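Local coordinates for protein subtilase cytotoxin subunit A (Escherichia coli, PDB 4BWG) that acts as the serine protease subunit of subtilase cytotoxin SubAB5, cleaving the endoplasmic reticulum chaperone BiP of the host cell and so provoking ER stress and cell death, at residues 154-159 / 196-201; 179-184 / 215-220; 247-252 / 300-305. All blocks are in the same frame, centred on the assembly; numbering follows the deposited sequence.

Interaction 1 of 3, residues 154-159 / 196-201; sequences KGVASA and RIWPAA
Arg196 meets Lys154 through its main chain: its carbonyl O lies 3.8 Å from Lys154 CA, while its side chain turns from the 154-159 loop, giving its NE to Ile188 O and its guanidinium to a cation-pi contact with Trp246. At Ile197 the side chains themselves meet. The two aliphatic chains cross obliquely, with Ile197 CD1 3.6 Å from Lys154 CE and Ile197 CG1 3.8 Å from Lys154 CG. Because the lysine chain stays extended beyond CG, its methylenes can pack on the isoleucine while NZ is carried past it, near the like-charged Arg241; a long chain with an apolar stem and a charged end suits such a surface position.

Trp198 is buried. With its CG anti to the carbonyl carbon (chi1 -80°), the indole reaches toward 154-159 and crosses the Val156 side chain at about a right angle. Val156 CG1 sits over one face, 4.0 Å from the centroid of the five-membered ring and 14° off its normal, a CH-pi contact, while CG2 comes to 3.5 Å from Trp198 CD1. The six-membered end of the indole meets Ala159, whose CB is 3.9 Å from Trp198 CZ2 at an oblique approach; Ala159 occupies the N-cap position of helix 160-172, whose Trp162 also meets the indole, and a small methyl leaves room for the ring.

Pro199, joined to Trp198 by a cis peptide bond, turns the chain inward toward strand 176-180. Two residues on, Ala201 returns its CB to the ring face opposite Val156, so aliphatic groups lie on both faces, each offset toward the rim. The cis-proline is consistent with the subtilisin-like fold of the S8 family, in a loop whose Ile197 side chain lies about 8 Å from that of Ser272, assigned to the charge relay system.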
ATOM      1  N   LYS A 154      -7.403  18.989 -30.698  1.00 43.05           N
ATOM      2  CA  LYS A 154      -7.413  20.424 -31.004  1.00 45.82           C
ATOM      3  C   LYS A 154      -8.733  20.697 -31.739  1.00 50.50           C
ATOM      4  O   LYS A 154      -9.365  19.739 -32.217  1.00 48.49           O
ATOM      5  CB  LYS A 154      -6.198  20.827 -31.884  1.00 47.64           C
ATOM      6  CG  LYS A 154      -4.817  20.672 -31.248  1.00 51.28           C
ATOM      7  CD  LYS A 154      -3.727  21.222 -32.167  1.00 54.74           C
ATOM      8  CE  LYS A 154      -2.437  21.519 -31.449  1.00 60.31           C
ATOM      9  NZ  LYS A 154      -1.378  21.981 -32.377  1.00 67.27           N
ATOM     10  N   GLY A 155      -9.115  21.970 -31.872  1.00 48.72           N
ATOM     11  CA  GLY A 155     -10.331  22.362 -32.579  1.00 51.43           C
ATOM     12  C   GLY A 155     -11.620  22.096 -31.832  1.00 60.03           C
ATOM     13  O   GLY A 155     -12.680  21.957 -32.450  1.00 60.33           O
ATOM     14  N   VAL A 156     -11.543  22.046 -30.486  1.00 60.17           N
ATOM     15  CA  VAL A 156     -12.691  21.796 -29.622  1.00 62.40           C
ATOM     16  C   VAL A 156     -13.474  23.104 -29.502  1.00 76.40           C
ATOM     17  O   VAL A 156     -12.934  24.103 -29.041  1.00 79.91           O
ATOM     18  CB  VAL A 156     -12.251  21.202 -28.259  1.00 63.17           C
ATOM     19  CG1 VAL A 156     -13.418  21.104 -27.295  1.00 64.00           C
ATOM     20  CG2 VAL A 156     -11.609  19.828 -28.448  1.00 58.41           C
ATOM     21  N   ALA A 157     -14.718  23.108 -29.976  1.00 76.96           N
ATOM     22  CA  ALA A 157     -15.569  24.289 -29.948  1.00 83.50           C
ATOM     23  C   ALA A 157     -16.661  24.162 -28.892  1.00 93.85           C
ATOM     24  O   ALA A 157     -16.985  25.150 -28.225  1.00 98.28           O
ATOM     25  CB  ALA A 157     -16.190  24.516 -31.313  1.00 86.50           C
ATOM     26  N   SER A 158     -17.234  22.956 -28.740  1.00 90.03           N
ATOM     27  CA  SER A 158     -18.298  22.712 -27.769  1.00 92.38           C
ATOM     28  C   SER A 158     -17.730  22.673 -26.365  1.00 94.02           C
ATOM     29  O   SER A 158     -18.217  23.402 -25.489  1.00 98.96           O
ATOM     30  CB  SER A 158     -19.024  21.404 -28.077  1.00 94.89           C
ATOM     31  N   ALA A 159     -16.707  21.814 -26.152  1.00 82.08           N
ATOM     32  CA  ALA A 159     -16.027  21.560 -24.870  1.00 78.63           C
ATOM     33  C   ALA A 159     -17.002  21.019 -23.800  1.00 79.12           C
ATOM     34  O   ALA A 159     -16.566  20.582 -22.736  1.00 76.28           O
ATOM     35  CB  ALA A 159     -15.309  22.813 -24.369  1.00 82.00           C
ATOM     36  N   ARG A 196      -5.835  24.940 -28.549  1.00 58.45           N
ATOM     37  CA  ARG A 196      -5.528  24.210 -27.311  1.00 53.73           C
ATOM     38  C   ARG A 196      -5.959  22.751 -27.390  1.00 52.65           C
ATOM     39  O   ARG A 196      -7.064  22.463 -27.868  1.00 52.65           O
ATOM     40  CB  ARG A 196      -6.227  24.875 -26.125  1.00 53.50           C
ATOM     41  CG  ARG A 196      -5.698  26.248 -25.783  1.00 62.75           C
ATOM     42  CD  ARG A 196      -6.430  26.761 -24.575  1.00 69.51           C
ATOM     43  NE  ARG A 196      -5.917  28.055 -24.141  1.00 70.24           N
ATOM     44  CZ  ARG A 196      -6.679  29.115 -23.904  1.00 89.88           C
ATOM     45  NH1 ARG A 196      -7.994  29.042 -24.063  1.00 77.09           N
ATOM     46  NH2 ARG A 196      -6.134  30.256 -23.496  1.00 82.05           N
ATOM     47  N   ILE A 197      -5.088  21.842 -26.874  1.00 45.21           N
ATOM     48  CA  ILE A 197      -5.257  20.384 -26.851  1.00 40.49           C
ATOM     49  C   ILE A 197      -6.043  19.937 -25.629  1.00 44.39           C
ATOM     50  O   ILE A 197      -5.762  20.362 -24.495  1.00 43.45           O
ATOM     51  CB  ILE A 197      -3.909  19.617 -26.933  1.00 40.65           C
ATOM     52  CG1 ILE A 197      -2.937  20.304 -27.926  1.00 44.33           C
ATOM     53  CG2 ILE A 197      -4.147  18.164 -27.320  1.00 35.58           C
ATOM     54  CD1 ILE A 197      -1.853  19.383 -28.626  1.00 57.13           C
ATOM     55  N   TRP A 198      -7.023  19.040 -25.880  1.00 39.56           N
ATOM     56  CA  TRP A 198      -7.901  18.451 -24.880  1.00 38.00           C
ATOM     57  C   TRP A 198      -7.462  17.005 -24.659  1.00 39.06           C
ATOM     58  O   TRP A 198      -6.934  16.418 -25.598  1.00 37.52           O
ATOM     59  CB  TRP A 198      -9.364  18.584 -25.318  1.00 38.35           C
ATOM     60  CG  TRP A 198      -9.907  19.958 -25.040  1.00 42.65           C
ATOM     61  CD1 TRP A 198      -9.695  21.091 -25.772  1.00 48.43           C
ATOM     62  CD2 TRP A 198     -10.655  20.361 -23.883  1.00 44.49           C
ATOM     63  NE1 TRP A 198     -10.322  22.166 -25.173  1.00 51.53           N
ATOM     64  CE2 TRP A 198     -10.903  21.744 -24.003  1.00 52.73           C
ATOM     65  CE3 TRP A 198     -11.159  19.683 -22.765  1.00 44.71           C
ATOM     66  CZ2 TRP A 198     -11.657  22.446 -23.065  1.00 55.98           C
ATOM     67  CZ3 TRP A 198     -11.914  20.379 -21.845  1.00 49.89           C
ATOM     68  CH2 TRP A 198     -12.142  21.748 -21.988  1.00 55.07           C
ATOM     69  N   PRO A 199      -7.506  16.447 -23.409  1.00 33.94           N
ATOM     70  CA  PRO A 199      -8.165  16.994 -22.195  1.00 34.22           C
ATOM     71  C   PRO A 199      -7.338  17.996 -21.376  1.00 40.11           C
ATOM     72  O   PRO A 199      -7.914  18.649 -20.513  1.00 44.12           O
ATOM     73  CB  PRO A 199      -8.524  15.740 -21.404  1.00 32.63           C
ATOM     74  CG  PRO A 199      -7.485  14.725 -21.796  1.00 33.56           C
ATOM     75  CD  PRO A 199      -7.037  15.062 -23.200  1.00 30.16           C
ATOM     76  N   ALA A 200      -6.046  18.205 -21.698  1.00 34.29           N
ATOM     77  CA  ALA A 200      -5.161  19.162 -21.020  1.00 35.91           C
ATOM     78  C   ALA A 200      -5.762  20.569 -20.898  1.00 45.97           C
ATOM     79  O   ALA A 200      -5.514  21.247 -19.915  1.00 48.07           O
ATOM     80  CB  ALA A 200      -3.837  19.257 -21.751  1.00 35.49           C
ATOM     81  N   ALA A 201      -6.508  21.030 -21.905  1.00 46.48           N
ATOM     82  CA  ALA A 201      -7.081  22.383 -21.908  1.00 49.20           C
ATOM     83  C   ALA A 201      -8.216  22.515 -20.912  1.00 57.37           C
ATOM     84  O   ALA A 201      -8.627  23.635 -20.641  1.00 63.99           O
ATOM     85  CB  ALA A 201      -7.558  22.742 -23.286  1.00 50.30           C
TER

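Interaction 2 of 3, residues 179-184 / 215-220; sequences AAVGND and VIRVAA
Val181 and Arg217 cross their side chains at about a right angle, Val181 CG1 lying 3.6 Å from Arg217 CB. Val181 CG1 is anti to its own carbonyl carbon (chi1 -64°), which directs this methyl to the arginine stem; the other, CG2, lies against the Val218 carbonyl and 4.2 Å from Ala219 CB. Ala179 and Arg217 share one face of the parallel sheet, where Ala179 CB touches Val215 CG1 at 3.8 Å, and Val215 CB lies over the rim of one face of the guanidinium. Ala180 and Val218 project to the other face, against helix 271-286; alanine is small enough there to sit about 5 Å from the side chain of Ser272, presumed nucleophile of the charge relay.

Three backbone bonds hold these parallel neighbours, the strands of the beta-alpha-beta crossover 176-180, 207-211, 215-221, in register. Ala179 N gives to Ile216 O and Val218 N to Ala179 O, both at 2.9 Å and 166° at the hydrogen. Val181 N reaches Val218 O over 3.3 Å, just past the end of strand 176-180.

Buried Arg217 has Asp213 and Asp248 as salt-bridge partners and Ala200 O as acceptor for NE. This charge network probably offsets the cost of burying a guanidinium.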
ATOM      1  N   ALA A 179      -2.179  13.957 -19.230  1.00 24.73           N
ATOM      2  CA  ALA A 179      -2.367  14.602 -20.537  1.00 24.49           C
ATOM      3  C   ALA A 179      -1.198  15.497 -20.953  1.00 28.78           C
ATOM      4  O   ALA A 179      -0.734  16.324 -20.174  1.00 29.35           O
ATOM      5  CB  ALA A 179      -3.654  15.428 -20.497  1.00 26.26           C
ATOM      6  N   ALA A 180      -0.734  15.319 -22.194  1.00 25.47           N
ATOM      7  CA  ALA A 180       0.274  16.182 -22.825  1.00 27.00           C
ATOM      8  C   ALA A 180      -0.384  17.527 -23.142  1.00 32.47           C
ATOM      9  O   ALA A 180      -1.529  17.540 -23.628  1.00 30.84           O
ATOM     10  CB  ALA A 180       0.807  15.541 -24.098  1.00 25.39           C
ATOM     11  N   VAL A 181       0.320  18.635 -22.837  1.00 32.45           N
ATOM     12  CA  VAL A 181      -0.129  20.020 -23.079  1.00 36.21           C
ATOM     13  C   VAL A 181       0.162  20.432 -24.553  1.00 44.67           C
ATOM     14  O   VAL A 181      -0.291  21.484 -25.011  1.00 48.47           O
ATOM     15  CB  VAL A 181       0.431  21.063 -22.061  1.00 41.42           C
ATOM     16  CG1 VAL A 181      -0.078  20.776 -20.665  1.00 40.14           C
ATOM     17  CG2 VAL A 181       1.957  21.155 -22.076  1.00 41.77           C
ATOM     18  N   GLY A 182       0.853  19.559 -25.282  1.00 39.74           N
ATOM     19  CA  GLY A 182       1.165  19.760 -26.684  1.00 39.09           C
ATOM     20  C   GLY A 182       2.479  20.455 -26.908  1.00 47.43           C
ATOM     21  O   GLY A 182       3.000  21.147 -26.012  1.00 50.49           O
ATOM     22  N   ASN A 183       3.019  20.250 -28.124  1.00 43.02           N
ATOM     23  CA  ASN A 183       4.243  20.892 -28.629  1.00 44.33           C
ATOM     24  C   ASN A 183       3.827  22.049 -29.539  1.00 46.46           C
ATOM     25  O   ASN A 183       2.638  22.141 -29.837  1.00 44.74           O
ATOM     26  CB  ASN A 183       5.142  19.865 -29.356  1.00 41.76           C
ATOM     27  CG  ASN A 183       5.518  18.646 -28.519  1.00 50.38           C
ATOM     28  OD1 ASN A 183       5.421  18.633 -27.284  1.00 41.09           O
ATOM     29  ND2 ASN A 183       5.972  17.591 -29.178  1.00 37.65           N
ATOM     30  N   ASP A 184       4.785  22.924 -29.957  1.00 45.89           N
ATOM     31  CA  ASP A 184       4.713  24.146 -30.830  1.00 49.18           C
ATOM     32  C   ASP A 184       5.322  25.339 -30.090  1.00 58.17           C
ATOM     33  O   ASP A 184       5.462  26.418 -30.676  1.00 62.64           O
ATOM     34  CB  ASP A 184       3.305  24.513 -31.368  1.00 49.70           C
ATOM     35  N   VAL A 215      -7.239  15.547 -14.218  1.00 31.78           N
ATOM     36  CA  VAL A 215      -6.229  15.717 -15.256  1.00 31.06           C
ATOM     37  C   VAL A 215      -4.921  16.238 -14.641  1.00 37.24           C
ATOM     38  O   VAL A 215      -4.933  17.168 -13.831  1.00 38.69           O
ATOM     39  CB  VAL A 215      -6.722  16.634 -16.428  1.00 35.54           C
ATOM     40  CG1 VAL A 215      -5.690  16.702 -17.539  1.00 33.40           C
ATOM     41  CG2 VAL A 215      -8.074  16.178 -16.980  1.00 34.63           C
ATOM     42  N   ILE A 216      -3.791  15.637 -15.087  1.00 32.35           N
ATOM     43  CA  ILE A 216      -2.424  16.041 -14.770  1.00 32.38           C
ATOM     44  C   ILE A 216      -1.794  16.504 -16.107  1.00 36.55           C
ATOM     45  O   ILE A 216      -1.476  15.686 -16.957  1.00 32.33           O
ATOM     46  CB  ILE A 216      -1.617  14.940 -14.050  1.00 32.70           C
ATOM     47  CG1 ILE A 216      -2.318  14.518 -12.738  1.00 33.84           C
ATOM     48  CG2 ILE A 216      -0.179  15.408 -13.779  1.00 33.15           C
ATOM     49  CD1 ILE A 216      -1.955  13.112 -12.240  1.00 39.35           C
ATOM     50  N   ARG A 217      -1.671  17.833 -16.289  1.00 38.00           N
ATOM     51  CA  ARG A 217      -1.153  18.511 -17.485  1.00 38.83           C
ATOM     52  C   ARG A 217       0.373  18.551 -17.434  1.00 43.77           C
ATOM     53  O   ARG A 217       0.958  19.189 -16.532  1.00 46.95           O
ATOM     54  CB  ARG A 217      -1.758  19.912 -17.560  1.00 41.62           C
ATOM     55  CG  ARG A 217      -3.261  19.861 -17.678  1.00 42.51           C
ATOM     56  CD  ARG A 217      -3.905  21.104 -17.121  1.00 39.73           C
ATOM     57  NE  ARG A 217      -5.362  20.975 -17.122  1.00 39.64           N
ATOM     58  CZ  ARG A 217      -6.069  20.590 -16.068  1.00 51.24           C
ATOM     59  NH1 ARG A 217      -5.468  20.299 -14.931  1.00 39.18           N
ATOM     60  NH2 ARG A 217      -7.387  20.494 -16.148  1.00 51.40           N
ATOM     61  N   VAL A 218       1.016  17.833 -18.389  1.00 35.55           N
ATOM     62  CA  VAL A 218       2.472  17.634 -18.406  1.00 34.43           C
ATOM     63  C   VAL A 218       3.176  18.391 -19.563  1.00 40.88           C
ATOM     64  O   VAL A 218       2.808  18.222 -20.722  1.00 38.93           O
ATOM     65  CB  VAL A 218       2.852  16.105 -18.422  1.00 31.83           C
ATOM     66  CG1 VAL A 218       4.354  15.903 -18.264  1.00 31.70           C
ATOM     67  CG2 VAL A 218       2.097  15.329 -17.346  1.00 28.28           C
ATOM     68  N   ALA A 219       4.220  19.201 -19.206  1.00 40.44           N
ATOM     69  CA  ALA A 219       5.134  19.925 -20.095  1.00 42.66           C
ATOM     70  C   ALA A 219       6.496  19.198 -20.155  1.00 48.42           C
ATOM     71  O   ALA A 219       6.811  18.402 -19.261  1.00 48.31           O
ATOM     72  CB  ALA A 219       5.316  21.358 -19.627  1.00 47.76           C
ATOM     73  N   ALA A 220       7.296  19.452 -21.210  1.00 45.63           N
ATOM     74  CA  ALA A 220       8.572  18.768 -21.408  1.00 44.38           C
ATOM     75  C   ALA A 220       9.799  19.593 -20.962  1.00 49.82           C
ATOM     76  O   ALA A 220       9.894  20.780 -21.259  1.00 54.76           O
ATOM     77  CB  ALA A 220       8.716  18.370 -22.865  1.00 43.65           C
TER

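Interaction 3 of 3, residues 247-252 / 300-305; sequences VDIAAP and TLLESA
Ile249 opens the short strand 249-252, and its CA comes within 7.0 Å of Leu302 CA on helix 294-303, a spacing filled by side chains. The helical chain here keeps a Ser304 N to Thr300 O bond of 2.9 Å, then Ala305 N reaches back three residues to Leu302 O, a tighter turn that brings Ala305 round to face the strand.

Ile249 carries the contact. Its CG1 is anti to the backbone N (chi1 -160°) and the chain continues extended (chi2 167°), which sends CD1 out to the helix, where it lies 4.2 Å from Leu301 CG and 4.1 Å from Ala305 CB. Leu302 comes in at a slant, lower on the isoleucine, CD2 standing 3.9 Å from Ile249 CB. The same methyl reaches the Asp248 carbonyl O, also at 3.9 Å, an oxygen that accepts a hydrogen bond from Arg319. The long arm of isoleucine lets CB meet Leu302 while CD1 reaches Leu301 and Ala305, whose small side chain lets that tip approach the turn.

Helix 294-303 thus covers strand 249-252, the outermost strand of the parallel sheet within this chain. No hydrogen bond links the two segments, so their cohesion is dispersive and hydrophobic.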
ATOM      1  N   VAL A 247      -0.441  24.255 -16.945  1.00 56.06           N
ATOM      2  CA  VAL A 247       0.540  23.173 -16.813  1.00 52.93           C
ATOM      3  C   VAL A 247       0.714  22.863 -15.307  1.00 57.97           C
ATOM      4  O   VAL A 247       1.063  23.760 -14.542  1.00 61.68           O
ATOM      5  CB  VAL A 247       1.895  23.477 -17.512  1.00 58.16           C
ATOM      6  CG1 VAL A 247       2.862  22.314 -17.339  1.00 55.06           C
ATOM      7  CG2 VAL A 247       1.706  23.778 -18.998  1.00 57.93           C
ATOM      8  N   ASP A 248       0.451  21.602 -14.892  1.00 50.47           N
ATOM      9  CA  ASP A 248       0.536  21.150 -13.492  1.00 49.07           C
ATOM     10  C   ASP A 248       1.957  20.733 -13.098  1.00 49.75           C
ATOM     11  O   ASP A 248       2.396  21.047 -12.001  1.00 51.37           O
ATOM     12  CB  ASP A 248      -0.427  19.961 -13.227  1.00 47.13           C
ATOM     13  CG  ASP A 248      -1.919  20.242 -13.372  1.00 55.40           C
ATOM     14  OD1 ASP A 248      -2.476  20.968 -12.518  1.00 62.13           O
ATOM     15  OD2 ASP A 248      -2.555  19.620 -14.246  1.00 54.16           O
ATOM     16  N   ILE A 249       2.660  20.011 -13.975  1.00 43.03           N
ATOM     17  CA  ILE A 249       4.000  19.492 -13.708  1.00 41.58           C
ATOM     18  C   ILE A 249       4.830  19.454 -15.007  1.00 43.87           C
ATOM     19  O   ILE A 249       4.272  19.376 -16.110  1.00 42.59           O
ATOM     20  CB  ILE A 249       3.867  18.080 -13.046  1.00 40.90           C
ATOM     21  CG1 ILE A 249       5.161  17.646 -12.288  1.00 42.62           C
ATOM     22  CG2 ILE A 249       3.322  16.997 -14.013  1.00 36.97           C
ATOM     23  CD1 ILE A 249       5.074  16.445 -11.361  1.00 33.74           C
ATOM     24  N   ALA A 250       6.157  19.501 -14.866  1.00 40.68           N
ATOM     25  CA  ALA A 250       7.097  19.369 -15.972  1.00 41.01           C
ATOM     26  C   ALA A 250       7.935  18.120 -15.740  1.00 48.54           C
ATOM     27  O   ALA A 250       8.310  17.825 -14.596  1.00 50.53           O
ATOM     28  CB  ALA A 250       7.971  20.600 -16.105  1.00 45.96           C
ATOM     29  N   ALA A 251       8.145  17.325 -16.804  1.00 43.41           N
ATOM     30  CA  ALA A 251       8.887  16.070 -16.698  1.00 40.78           C
ATOM     31  C   ALA A 251       9.830  15.921 -17.887  1.00 47.23           C
ATOM     32  O   ALA A 251       9.608  16.619 -18.882  1.00 48.45           O
ATOM     33  CB  ALA A 251       7.917  14.911 -16.627  1.00 36.80           C
ATOM     34  N   PRO A 252      10.874  15.040 -17.824  1.00 43.79           N
ATOM     35  CA  PRO A 252      11.817  14.897 -18.958  1.00 44.73           C
ATOM     36  C   PRO A 252      11.159  14.700 -20.326  1.00 46.82           C
ATOM     37  O   PRO A 252      10.297  13.832 -20.480  1.00 44.80           O
ATOM     38  CB  PRO A 252      12.598  13.640 -18.582  1.00 45.51           C
ATOM     39  CG  PRO A 252      12.625  13.658 -17.105  1.00 50.42           C
ATOM     40  CD  PRO A 252      11.274  14.171 -16.697  1.00 44.24           C
ATOM     41  N   THR A 300       0.006  13.636  -4.007  1.00 36.01           N
ATOM     42  CA  THR A 300       1.319  13.139  -3.608  1.00 35.34           C
ATOM     43  C   THR A 300       2.348  13.494  -4.678  1.00 40.80           C
ATOM     44  O   THR A 300       3.371  14.095  -4.332  1.00 46.70           O
ATOM     45  CB  THR A 300       1.295  11.647  -3.250  1.00 42.27           C
ATOM     46  OG1 THR A 300       0.449  11.485  -2.106  1.00 46.71           O
ATOM     47  CG2 THR A 300       2.682  11.099  -2.902  1.00 39.59           C
ATOM     48  N   LEU A 301       2.048  13.205  -5.961  1.00 31.22           N
ATOM     49  CA  LEU A 301       2.899  13.465  -7.124  1.00 29.91           C
ATOM     50  C   LEU A 301       3.332  14.928  -7.214  1.00 37.79           C
ATOM     51  O   LEU A 301       4.518  15.200  -7.438  1.00 39.06           O
ATOM     52  CB  LEU A 301       2.139  13.072  -8.409  1.00 27.07           C
ATOM     53  CG  LEU A 301       2.871  13.312  -9.731  1.00 28.13           C
ATOM     54  CD1 LEU A 301       3.793  12.162 -10.081  1.00 26.05           C
ATOM     55  CD2 LEU A 301       1.911  13.564 -10.817  1.00 26.19           C
ATOM     56  N   LEU A 302       2.358  15.860  -7.084  1.00 36.68           N
ATOM     57  CA  LEU A 302       2.556  17.302  -7.204  1.00 40.10           C
ATOM     58  C   LEU A 302       3.214  17.895  -5.959  1.00 50.85           C
ATOM     59  O   LEU A 302       4.099  18.728  -6.120  1.00 53.40           O
ATOM     60  CB  LEU A 302       1.240  18.036  -7.523  1.00 40.55           C
ATOM     61  CG  LEU A 302       0.504  17.635  -8.828  1.00 41.71           C
ATOM     62  CD1 LEU A 302      -0.742  18.455  -8.991  1.00 44.82           C
ATOM     63  CD2 LEU A 302       1.378  17.786 -10.078  1.00 36.95           C
ATOM     64  N   GLU A 303       2.831  17.454  -4.723  1.00 50.13           N
ATOM     65  CA  GLU A 303       3.434  17.947  -3.464  1.00 53.04           C
ATOM     66  C   GLU A 303       4.874  17.489  -3.331  1.00 55.43           C
ATOM     67  O   GLU A 303       5.672  18.197  -2.715  1.00 60.16           O
ATOM     68  CB  GLU A 303       2.643  17.492  -2.236  1.00 54.29           C
ATOM     69  CG  GLU A 303       1.442  18.365  -1.906  1.00 76.38           C
ATOM     70  CD  GLU A 303       0.610  17.915  -0.718  1.00116.11           C
ATOM     71  OE1 GLU A 303       0.091  16.772  -0.732  1.00111.81           O
ATOM     72  OE2 GLU A 303       0.429  18.743   0.205  1.00122.38           O
ATOM     73  N   SER A 304       5.205  16.303  -3.896  1.00 45.85           N
ATOM     74  CA  SER A 304       6.554  15.738  -3.880  1.00 45.06           C
ATOM     75  C   SER A 304       7.418  16.327  -4.986  1.00 51.19           C
ATOM     76  O   SER A 304       8.619  16.054  -5.036  1.00 52.32           O
ATOM     77  CB  SER A 304       6.491  14.231  -4.042  1.00 43.24           C
ATOM     78  OG  SER A 304       5.839  13.949  -5.267  1.00 49.09           O
ATOM     79  N   ALA A 305       6.806  17.107  -5.897  1.00 48.29           N
ATOM     80  CA  ALA A 305       7.526  17.725  -7.000  1.00 49.12           C
ATOM     81  C   ALA A 305       8.408  18.835  -6.495  1.00 58.53           C
ATOM     82  O   ALA A 305       8.037  19.579  -5.570  1.00 60.83           O
ATOM     83  CB  ALA A 305       6.556  18.265  -8.035  1.00 49.08           C
TER

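The six segments run through the chain so that interactions 1 and 2 interlock, 179-184 lying between the two halves of interaction 1 and 196-201 between those of interaction 2; interaction 3 follows both. Interaction 2, joining strands 176-180 and 215-221, is the middle member, with its centre 13 Å from that of interaction 1 and 12 Å from that of interaction 3. It touches both: Ile197 packs on Gly182, and Ala219 O meets Ala251 N where strand 249-252 extends the same parallel sheet. Interactions 1 and 3 have centres about 22 Å apart and nearest atoms about 7 Å apart. Together they lead from a surface loop, past the catalytic centre, to the sheet's last strand and helix 294-303.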